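Local coordinates for nitrogenase molybdenum-iron protein alpha chain (Clostridium pasteurianum, PDB 4WES) that forms, with the beta chain, the nitrogenase component that carries the P-cluster and the iron-molybdenum cofactor and reduces dinitrogen to ammonium, at residues 53-58 and 142-147; 59-64 and 184-189; 152-157 and 169-174. All coordinates share one frame; numbering follows the deposited sequence.

Contact 1: 53-58 and 142-147. With CLF (Fe(8)-S(7) cluster), chain H.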
# COMPACT_ATOMS: atom_id res chain seq x y z
N CYS A 53 9.18 -12.94 -33.69
CA CYS A 53 8.58 -13.52 -34.88
C CYS A 53 8.04 -12.47 -35.84
O CYS A 53 7.98 -11.26 -35.56
CB CYS A 53 7.45 -14.47 -34.51
SG CYS A 53 6.03 -13.62 -33.77
N ALA A 54 7.60 -12.93 -37.02
CA ALA A 54 7.09 -12.00 -38.04
C ALA A 54 5.80 -11.30 -37.61
O ALA A 54 5.56 -10.17 -38.01
CB ALA A 54 6.86 -12.75 -39.34
N TYR A 55 4.97 -11.95 -36.80
CA TYR A 55 3.76 -11.34 -36.31
C TYR A 55 4.09 -10.17 -35.40
O TYR A 55 3.49 -9.10 -35.49
CB TYR A 55 2.88 -12.38 -35.59
CG TYR A 55 1.88 -11.77 -34.66
CD1 TYR A 55 2.17 -11.58 -33.33
CD2 TYR A 55 0.63 -11.34 -35.12
CE1 TYR A 55 1.28 -11.01 -32.47
CE2 TYR A 55 -0.27 -10.76 -34.26
CZ TYR A 55 0.03 -10.58 -32.93
OH TYR A 55 -0.89 -10.03 -32.08
N ALA A 56 5.11 -10.32 -34.54
CA ALA A 56 5.57 -9.21 -33.72
C ALA A 56 5.98 -8.04 -34.60
O ALA A 56 5.59 -6.90 -34.37
CB ALA A 56 6.72 -9.67 -32.82
N GLY A 57 6.79 -8.32 -35.63
CA GLY A 57 7.27 -7.25 -36.49
C GLY A 57 6.18 -6.52 -37.25
O GLY A 57 6.27 -5.32 -37.53
N CYS A 58 5.13 -7.23 -37.60
CA CYS A 58 4.01 -6.65 -38.39
C CYS A 58 2.95 -6.00 -37.50
O CYS A 58 2.71 -4.79 -37.58
CB CYS A 58 3.40 -7.77 -39.22
SG CYS A 58 2.12 -7.18 -40.37
N TYR A 142 -4.55 -9.81 -38.58
CA TYR A 142 -3.16 -10.22 -38.53
C TYR A 142 -3.08 -11.73 -38.33
O TYR A 142 -3.58 -12.25 -37.33
CB TYR A 142 -2.43 -9.49 -37.39
CG TYR A 142 -2.49 -8.00 -37.61
CD1 TYR A 142 -1.55 -7.33 -38.36
CD2 TYR A 142 -3.55 -7.28 -37.13
CE1 TYR A 142 -1.67 -5.98 -38.62
CE2 TYR A 142 -3.72 -5.93 -37.40
CZ TYR A 142 -2.76 -5.28 -38.15
OH TYR A 142 -2.89 -3.94 -38.45
N ALA A 143 -2.45 -12.43 -39.27
CA ALA A 143 -2.26 -13.86 -39.14
C ALA A 143 -1.23 -14.20 -38.05
O ALA A 143 -0.32 -13.44 -37.77
CB ALA A 143 -1.83 -14.48 -40.46
N THR A 144 -1.40 -15.39 -37.51
CA THR A 144 -0.53 -15.98 -36.50
C THR A 144 -0.20 -17.41 -36.96
O THR A 144 -0.76 -17.89 -37.95
CB THR A 144 -1.21 -16.01 -35.13
OG1 THR A 144 -2.37 -16.81 -35.21
CG2 THR A 144 -1.50 -14.63 -34.64
N CYS A 145 0.69 -18.10 -36.23
CA CYS A 145 1.15 -19.44 -36.62
C CYS A 145 0.13 -20.37 -37.27
O CYS A 145 0.45 -20.95 -38.32
CB CYS A 145 1.85 -20.12 -35.44
SG CYS A 145 3.49 -19.45 -35.08
N PRO A 146 -1.06 -20.60 -36.67
CA PRO A 146 -1.92 -21.64 -37.26
C PRO A 146 -2.66 -21.26 -38.55
O PRO A 146 -3.20 -22.14 -39.21
CB PRO A 146 -2.94 -21.94 -36.17
CG PRO A 146 -2.69 -21.00 -35.09
CD PRO A 146 -1.58 -20.11 -35.39
N VAL A 147 -2.76 -19.96 -38.87
CA VAL A 147 -3.77 -19.46 -39.79
C VAL A 147 -3.66 -20.04 -41.21
O VAL A 147 -4.63 -20.57 -41.76
CB VAL A 147 -3.71 -17.92 -39.83
CG1 VAL A 147 -4.53 -17.35 -40.98
CG2 VAL A 147 -4.17 -17.37 -38.52
FE1 CLF H . 3.38 -17.69 -33.58
FE2 CLF H . 4.19 -17.22 -31.26
FE3 CLF H . 4.50 -15.19 -33.11
FE4 CLF H . 2.07 -15.93 -32.15
S1 CLF H . 2.00 -18.28 -31.72
S2A CLF H . 5.61 -17.23 -33.07
S4A CLF H . 3.77 -14.97 -30.96
S3A CLF H . 2.59 -15.65 -34.38
FE5 CLF H . 0.04 -16.56 -29.43
FE6 CLF H . -0.25 -20.15 -29.69
FE7 CLF H . 0.53 -18.54 -27.61
FE8 CLF H . 2.49 -18.64 -29.44
S2B CLF H . -1.30 -18.25 -28.97
S3B CLF H . 1.62 -20.44 -28.36
S4B CLF H . 1.93 -16.79 -28.16
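The alpha-chain side of the P-cluster site, the [8Fe-7S] cluster shared with the beta chain, is built here from the start of helix 54-63 and the turn that follows strand 138-143; Tyr-55 and Thr-144 meet beside the cluster. Cys-53 SG binds FE3 and Cys-145 SG binds FE1, each at 2.3 Å, and Cys-79 is a further cysteine ligand from this chain. The Tyr-55 and Thr-144 side chains lie alongside each other, pointing the same way, next to sulfide S3A. Thr-144 CG2 sits over one face of the Tyr-55 ring, 3.9 Å from CD2, while Tyr-142 CB approaches the edge of that ring, 4.0 Å from Tyr-55 CE2. Sulfide S3A lies 3.5 Å from Tyr-55 CB and 3.8 Å from Thr-144 CA, so both segments wall the same sulfur. The buried hydroxyls turn to other parts of the chain: Tyr-55 OH bonds to Cys-79 O and Thr-73 OG1, Thr-144 OG1 to His-74 O, and Tyr-142 OH to His-71 ND1. Cys-58 SG, swung away from its own backbone N (chi1 -175°), comes to the edge of the Tyr-142 ring, 4.2 Å from Tyr-142 CD1. Cys-53 is also the N-cap of the helix: besides holding iron, its SG accepts a hydrogen bond from Ala-56 N at 3.5 Å, with an N-H...S angle of 160°.

Contact 2: 59-64 and 184-189. With ICS (iron-sulfur-molybdenum cluster with interstitial carbon), chain F.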
# COMPACT_ATOMS: atom_id res chain seq x y z
N LYS A 59 2.32 -6.78 -36.62
CA LYS A 59 1.27 -6.28 -35.76
C LYS A 59 1.83 -5.51 -34.57
O LYS A 59 1.40 -4.40 -34.25
CB LYS A 59 0.37 -7.42 -35.29
CG LYS A 59 -0.94 -7.03 -34.61
CD LYS A 59 -0.86 -6.67 -33.15
CE LYS A 59 -2.25 -6.44 -32.61
NZ LYS A 59 -2.29 -6.07 -31.17
N GLY A 60 2.76 -6.14 -33.86
CA GLY A 60 3.25 -5.53 -32.64
C GLY A 60 4.07 -4.28 -32.85
O GLY A 60 4.10 -3.42 -31.96
N VAL A 61 4.74 -4.19 -34.00
CA VAL A 61 5.72 -3.15 -34.26
C VAL A 61 5.19 -2.12 -35.26
O VAL A 61 4.90 -0.98 -34.89
CB VAL A 61 7.09 -3.75 -34.67
CG1 VAL A 61 8.05 -2.66 -35.12
CG2 VAL A 61 7.66 -4.56 -33.51
N VAL A 62 5.03 -2.47 -36.53
CA VAL A 62 4.70 -1.44 -37.51
C VAL A 62 3.26 -0.98 -37.45
O VAL A 62 2.97 0.23 -37.51
CB VAL A 62 5.10 -1.90 -38.94
CG1 VAL A 62 4.62 -0.88 -39.99
CG2 VAL A 62 6.60 -2.10 -39.03
N MET A 63 2.31 -1.89 -37.33
CA MET A 63 0.90 -1.54 -37.51
C MET A 63 0.19 -1.10 -36.22
O MET A 63 -0.62 -0.16 -36.25
CB MET A 63 0.13 -2.68 -38.13
CG MET A 63 0.56 -2.97 -39.55
SD MET A 63 0.37 -1.58 -40.69
CE MET A 63 -1.39 -1.27 -40.51
N GLY A 64 0.47 -1.78 -35.11
CA GLY A 64 -0.17 -1.49 -33.84
C GLY A 64 -0.28 -0.02 -33.46
O GLY A 64 -1.30 0.36 -32.89
N ALA A 184 10.83 -9.98 -41.15
CA ALA A 184 9.85 -10.34 -42.19
C ALA A 184 8.53 -9.60 -41.98
O ALA A 184 7.83 -9.25 -42.93
CB ALA A 184 9.67 -11.83 -42.23
N GLY A 185 8.15 -9.45 -40.71
CA GLY A 185 6.92 -8.73 -40.40
C GLY A 185 6.94 -7.27 -40.82
O GLY A 185 5.93 -6.74 -41.26
N HIS A 186 8.09 -6.61 -40.69
CA HIS A 186 8.20 -5.26 -41.19
C HIS A 186 7.89 -5.23 -42.68
O HIS A 186 7.14 -4.38 -43.18
CB HIS A 186 9.61 -4.70 -41.07
CG HIS A 186 10.19 -4.67 -39.69
ND1 HIS A 186 11.56 -4.67 -39.51
CD2 HIS A 186 9.62 -4.65 -38.47
CE1 HIS A 186 11.79 -4.61 -38.21
NE2 HIS A 186 10.65 -4.62 -37.56
N HIS A 187 8.51 -6.16 -43.41
CA HIS A 187 8.39 -6.16 -44.87
C HIS A 187 6.92 -6.41 -45.26
O HIS A 187 6.36 -5.74 -46.13
CB HIS A 187 9.32 -7.21 -45.43
CG HIS A 187 9.53 -7.12 -46.91
ND1 HIS A 187 10.59 -7.73 -47.52
CD2 HIS A 187 8.88 -6.45 -47.87
CE1 HIS A 187 10.58 -7.48 -48.81
NE2 HIS A 187 9.54 -6.70 -49.05
N ILE A 188 6.30 -7.39 -44.61
CA ILE A 188 4.90 -7.72 -44.87
C ILE A 188 4.01 -6.52 -44.57
O ILE A 188 3.09 -6.19 -45.36
CB ILE A 188 4.51 -8.96 -44.03
CG1 ILE A 188 5.23 -10.20 -44.57
CG2 ILE A 188 2.99 -9.19 -44.05
CD1 ILE A 188 5.30 -11.37 -43.59
N ALA A 189 4.24 -5.81 -43.47
CA ALA A 189 3.47 -4.63 -43.17
C ALA A 189 3.67 -3.56 -44.23
O ALA A 189 2.70 -2.92 -44.68
CB ALA A 189 3.82 -4.09 -41.79
FE1 ICS F . 13.07 -0.17 -35.86
MO1 ICS F . 12.14 -3.49 -29.81
FE2 ICS F . 12.22 -2.42 -34.73
FE3 ICS F . 11.77 -0.09 -33.52
FE4 ICS F . 14.24 -1.06 -33.70
FE5 ICS F . 13.91 -2.32 -31.47
FE6 ICS F . 11.86 -3.62 -32.48
FE7 ICS F . 11.47 -1.36 -31.29
CX ICS F . 12.62 -1.79 -32.89
S1A ICS F . 14.23 -2.15 -35.72
S1B ICS F . 13.55 -4.54 -31.35
S2A ICS F . 10.91 -0.75 -35.54
S2B ICS F . 11.31 -4.43 -34.43
S3A ICS F . 15.87 -1.50 -32.24
S3B ICS F . 10.17 -3.18 -31.11
S4A ICS F . 13.62 1.13 -34.03
S4B ICS F . 13.00 -1.32 -29.68
S5A ICS F . 10.47 0.53 -31.82
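His-186 and Ala-189, one turn apart on helix 182-196, carry this contact against Val-61, Val-62 and Met-63 of helix 54-63, beside the iron-molybdenum cofactor. The two short helical segments run 9.0 Å apart at an angle of 46°. His-186 comes first, its CG anti to the carbonyl carbon (chi1 -57°), which sends the imidazole toward the cluster. His-186 NE2 lies 3.2 Å from sulfide S2B of the cofactor, which sits at the ring edge and in the ring plane. Val-62 crosses this side chain at about a right angle, its CG2 4.0 Å from His-186 CD2. Val-61 comes obliquely to the same ring: Val-61 CG1 stands 4.1 Å from His-186 NE2, and that methyl also rests 3.5 Å from sulfide S2A. Last in order, Ala-189 packs its CB against Val-62 CG1 at 3.8 Å and, more loosely, against Met-63 CG at 4.1 Å. No hydrogen bond joins the segments; helix 263-277 adds Arg-264 and Ser-265 beside the histidine. The chemistry is therefore divided: the two methyls of Val-61 lie against the cofactor sulfides as apolar neighbours, whereas His-186 presents a ring nitrogen, NE2, in plane with S2B, which is consistent with a polar contact to that sulfide.

Contact 3: 152-157 and 169-174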
# COMPACT_ATOMS: atom_id res chain seq x y z
N ASP A 152 -7.25 -20.95 -43.55
CA ASP A 152 -8.01 -19.72 -43.49
C ASP A 152 -7.44 -18.69 -44.48
O ASP A 152 -6.30 -18.32 -44.40
CB ASP A 152 -7.95 -19.11 -42.09
CG ASP A 152 -8.88 -19.77 -41.07
OD1 ASP A 152 -9.47 -20.84 -41.35
OD2 ASP A 152 -8.99 -19.21 -39.96
N ASP A 153 -8.29 -18.18 -45.37
CA ASP A 153 -7.93 -17.15 -46.34
C ASP A 153 -8.39 -15.80 -45.79
O ASP A 153 -9.52 -15.32 -46.06
CB ASP A 153 -8.52 -17.44 -47.70
CG ASP A 153 -8.11 -16.41 -48.76
OD1 ASP A 153 -7.55 -15.37 -48.40
OD2 ASP A 153 -8.35 -16.65 -49.97
N ILE A 154 -7.52 -15.16 -45.03
CA ILE A 154 -7.89 -13.92 -44.37
C ILE A 154 -8.02 -12.77 -45.36
O ILE A 154 -8.76 -11.81 -45.12
CB ILE A 154 -6.96 -13.55 -43.20
CG1 ILE A 154 -5.52 -13.28 -43.66
CG2 ILE A 154 -7.02 -14.63 -42.13
CD1 ILE A 154 -4.64 -12.61 -42.61
N LEU A 155 -7.32 -12.85 -46.48
CA LEU A 155 -7.44 -11.81 -47.50
C LEU A 155 -8.90 -11.78 -48.01
O LEU A 155 -9.50 -10.70 -48.16
CB LEU A 155 -6.48 -12.07 -48.67
CG LEU A 155 -6.30 -11.03 -49.75
CD1 LEU A 155 -5.51 -9.84 -49.28
CD2 LEU A 155 -5.59 -11.61 -50.96
N ALA A 156 -9.44 -12.94 -48.32
CA ALA A 156 -10.80 -13.04 -48.82
C ALA A 156 -11.84 -12.64 -47.77
O ALA A 156 -12.81 -11.93 -48.07
CB ALA A 156 -11.04 -14.43 -49.35
N VAL A 157 -11.64 -13.08 -46.52
CA VAL A 157 -12.53 -12.67 -45.45
C VAL A 157 -12.56 -11.16 -45.31
O VAL A 157 -13.63 -10.54 -45.18
CB VAL A 157 -12.17 -13.33 -44.10
CG1 VAL A 157 -13.05 -12.80 -42.99
CG2 VAL A 157 -12.30 -14.83 -44.21
N VAL A 169 -10.54 -2.89 -44.70
CA VAL A 169 -10.10 -4.00 -43.86
C VAL A 169 -8.83 -4.52 -44.50
O VAL A 169 -8.84 -4.93 -45.66
CB VAL A 169 -11.15 -5.11 -43.71
CG1 VAL A 169 -10.70 -6.14 -42.72
CG2 VAL A 169 -12.50 -4.53 -43.26
N HIS A 170 -7.74 -4.51 -43.76
CA HIS A 170 -6.42 -4.87 -44.29
C HIS A 170 -5.93 -6.15 -43.66
O HIS A 170 -5.76 -6.22 -42.44
CB HIS A 170 -5.41 -3.77 -44.03
CG HIS A 170 -5.83 -2.45 -44.60
ND1 HIS A 170 -6.00 -2.27 -45.95
CD2 HIS A 170 -6.10 -1.26 -44.03
CE1 HIS A 170 -6.35 -1.02 -46.18
NE2 HIS A 170 -6.44 -0.39 -45.04
N ALA A 171 -5.69 -7.15 -44.51
CA ALA A 171 -5.14 -8.44 -44.06
C ALA A 171 -3.62 -8.47 -44.17
O ALA A 171 -3.05 -8.01 -45.15
CB ALA A 171 -5.76 -9.58 -44.86
N PHE A 172 -2.98 -9.11 -43.19
CA PHE A 172 -1.53 -9.26 -43.17
C PHE A 172 -1.18 -10.70 -42.89
O PHE A 172 -1.51 -11.21 -41.81
CB PHE A 172 -0.91 -8.37 -42.08
CG PHE A 172 -1.17 -6.91 -42.27
CD1 PHE A 172 -2.32 -6.32 -41.82
CD2 PHE A 172 -0.23 -6.10 -42.90
CE1 PHE A 172 -2.58 -4.97 -42.00
CE2 PHE A 172 -0.46 -4.74 -43.08
CZ PHE A 172 -1.64 -4.18 -42.65
N SER A 173 -0.49 -11.36 -43.83
CA SER A 173 -0.11 -12.76 -43.66
C SER A 173 1.25 -12.83 -42.98
O SER A 173 2.25 -13.17 -43.59
CB SER A 173 -0.09 -13.48 -44.99
OG SER A 173 -1.41 -13.69 -45.45
N CYS A 174 1.24 -12.48 -41.70
CA CYS A 174 2.44 -12.40 -40.84
C CYS A 174 2.54 -13.56 -39.86
O CYS A 174 2.97 -13.40 -38.72
CB CYS A 174 2.51 -11.06 -40.16
SG CYS A 174 1.02 -10.62 -39.21
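Ile-154 and Leu-155, in the first turn of helix 154-165, pack on Ala-171 of strand 169-172, the helix-to-second-strand packing of a beta-alpha-beta crossover in a Rossmann-like parallel alpha/beta domain; the first strand is the parallel neighbour 138-143. Ile-154 does most of the reaching. Its CG1 is wedged between the backbone N and the carbonyl carbon (chi1 64°), and an extended chi2 carries Ile-154 CD1 on to the strand, 3.5 Å from Phe-172 O. On the way Ile-154 CG1 passes 3.9 Å from Ala-171 CB. Ala-171 CB points toward the helix and meets backbone as much as side chain, lying 3.7 Å from Ile-154 O and 3.8 Å from Leu-155 CA. Leu-155 turns at chi2 (73°), which brings its CD1 to 4.4 Å from Ala-171 CB, a loose contact at the exposed margin. Just before the helix Asp-153 serves as N-cap: Asp-153 OD1 accepts from Ala-156 N at 3.1 Å, the N-H lying above the carboxylate plane and the bond nearly straight at 166°. Strand 169-172 is the outermost of its sheet within this chain, beside strand 138-143, and Ile-154 extends across both, touching Val-141 and Ala-143 as well as Leu-123 of helix 120-134. The Phe-172 side chain takes the other side of the sheet, where it meets Cys-58 and Met-63 of helix 54-63.

Contacts 1 and 2 share helix 54-63, their centres 9 Å apart: Cys-53, just before it, binds the P-cluster, and Val-61 farther along lines the cofactor pocket, about 8 Å from the cofactor ligand His-482 (between side chains). Contact 3 is 11 Å from contact 1 and 14 Å from contact 2, centre to centre, and its Ser-173 side chain stays about 11 Å from the P-cluster. Neighbouring strands join contacts 1 and 3, with Ala-143 N 3.0 Å from Phe-172 O, a probable hydrogen bond. Phe-172 also connects contact 3 to contact 2, its CZ lying 3.6 Å from Met-63 CE.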